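Local atomic coordinates of cell division control protein Cdc48 (Mycobacterium smegmatis, PDB entry 5E7P), a protein that probably binds and hydrolyses ATP as a Cdc48-like member of the AAA ATPase family. Residues 192-197 against 327-332. Numbering follows the deposited sequence.
Sequences QPNSVV and DVDALL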
# COMPACT_ATOMS: atom_id res chain seq x y z
N GLN A 192 -0.78 -10.59 -1.51
CA GLN A 192 -0.61 -9.36 -2.26
C GLN A 192 -0.77 -9.64 -3.76
O GLN A 192 -0.75 -10.80 -4.17
CB GLN A 192 0.77 -8.76 -1.96
CG GLN A 192 0.97 -8.41 -0.50
CD GLN A 192 0.01 -7.34 -0.02
OE1 GLN A 192 -0.28 -6.38 -0.74
NE2 GLN A 192 -0.51 -7.50 1.19
N PRO A 193 -0.94 -8.59 -4.58
CA PRO A 193 -1.02 -8.81 -6.02
C PRO A 193 0.24 -9.46 -6.60
O PRO A 193 0.14 -10.18 -7.60
CB PRO A 193 -1.17 -7.39 -6.58
CG PRO A 193 -1.84 -6.64 -5.48
CD PRO A 193 -1.29 -7.20 -4.21
N ASN A 194 1.39 -9.22 -5.99
CA ASN A 194 2.63 -9.84 -6.44
C ASN A 194 2.90 -11.19 -5.76
O ASN A 194 3.99 -11.74 -5.86
CB ASN A 194 3.83 -8.90 -6.24
CG ASN A 194 3.99 -8.45 -4.80
OD1 ASN A 194 3.30 -8.92 -3.91
ND2 ASN A 194 4.92 -7.52 -4.58
N SER A 195 1.89 -11.70 -5.06
CA SER A 195 1.99 -13.02 -4.46
C SER A 195 1.50 -14.06 -5.45
O SER A 195 0.82 -13.72 -6.43
CB SER A 195 1.15 -13.10 -3.18
OG SER A 195 1.63 -12.22 -2.19
N VAL A 196 1.84 -15.32 -5.21
CA VAL A 196 1.24 -16.42 -5.96
C VAL A 196 0.55 -17.37 -5.00
O VAL A 196 1.11 -17.75 -3.97
CB VAL A 196 2.29 -17.16 -6.84
CG1 VAL A 196 3.47 -17.64 -6.01
CG2 VAL A 196 1.64 -18.31 -7.58
N VAL A 197 -0.69 -17.74 -5.31
CA VAL A 197 -1.44 -18.66 -4.47
C VAL A 197 -1.79 -19.91 -5.26
O VAL A 197 -2.65 -19.88 -6.13
CB VAL A 197 -2.73 -18.02 -3.93
CG1 VAL A 197 -3.43 -18.97 -2.97
CG2 VAL A 197 -2.41 -16.71 -3.24
N ASP A 327 3.45 -7.62 -12.40
CA ASP A 327 4.17 -7.75 -11.13
C ASP A 327 5.52 -8.45 -11.31
O ASP A 327 5.75 -9.55 -10.80
CB ASP A 327 3.30 -8.45 -10.09
CG ASP A 327 1.97 -7.75 -9.88
OD1 ASP A 327 1.95 -6.70 -9.20
OD2 ASP A 327 0.94 -8.23 -10.41
N VAL A 328 6.40 -7.78 -12.05
CA VAL A 328 7.70 -8.33 -12.43
C VAL A 328 8.68 -8.37 -11.26
O VAL A 328 9.74 -8.99 -11.34
CB VAL A 328 8.29 -7.52 -13.62
CG1 VAL A 328 8.75 -6.14 -13.14
CG2 VAL A 328 9.43 -8.27 -14.30
N ASP A 329 8.32 -7.72 -10.15
CA ASP A 329 9.20 -7.71 -8.98
C ASP A 329 9.30 -9.09 -8.32
O ASP A 329 10.25 -9.37 -7.60
CB ASP A 329 8.78 -6.64 -7.97
CG ASP A 329 7.32 -6.74 -7.59
OD1 ASP A 329 6.49 -7.01 -8.48
OD2 ASP A 329 7.01 -6.54 -6.40
N ALA A 330 8.31 -9.94 -8.57
CA ALA A 330 8.35 -11.32 -8.09
C ALA A 330 9.25 -12.17 -8.99
O ALA A 330 9.84 -13.15 -8.54
CB ALA A 330 6.95 -11.90 -8.04
N LEU A 331 9.35 -11.78 -10.26
CA LEU A 331 10.19 -12.48 -11.22
C LEU A 331 11.62 -11.93 -11.24
O LEU A 331 12.58 -12.69 -11.37
CB LEU A 331 9.58 -12.40 -12.63
CG LEU A 331 10.42 -12.87 -13.81
CD1 LEU A 331 10.73 -14.36 -13.71
CD2 LEU A 331 9.72 -12.56 -15.13
N LEU A 332 11.76 -10.62 -11.11
CA LEU A 332 13.08 -9.99 -11.07
C LEU A 332 13.26 -9.11 -9.84
O LEU A 332 13.28 -7.88 -9.95
CB LEU A 332 13.31 -9.16 -12.34
CG LEU A 332 13.48 -9.93 -13.66
CD1 LEU A 332 13.56 -8.97 -14.82
CD2 LEU A 332 14.71 -10.80 -13.61
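N194 reaches D329 with its amide nitrogen, and this is the one hydrogen bond linking 192-197 to 327-332. ND2 of N194 lies 2.9 Å from OD2 of D329. An N-H...O angle of 161° makes the bond close to straight, and separately the acceptor lies nearly in the amide plane. On the carboxylate the donor arrives from the syn side, 21° out of plane, and the two side chains cross at about a right angle. A chi1 of 57° swings the N194 amide off its turn toward D329, whose CB points past 192-197 while its carboxylate comes back nearer.

Next to the bond, CB of N194 packs on CB of D327 at 3.9 Å, while the methyl CB of A330 rests 3.7 Å from the backbone O of N194. D327 brings OD1 alongside the P193 ring, 4.1 Å from CB of P193, and its carboxylate lies against the P193 backbone carbonyl.

Each partner sits on a type I turn, Q192-S195 and D327-A330; the first is braced by Q192 N donating to OG of S195 at 3.0 Å. D327 directly follows strand 321-326 of the P-loop NTPase core, consistent with the place where AAA proteins carry the Walker B acidic pair.

P193 touches the bound ADP, and the D327 side chain is near that of K276, an ADP-binding residue. Chemically, a neutral amide gives one N-H to a buried carboxylate beside the nucleotide site, which fixes the rotation of the N194 amide and partly satisfies D329.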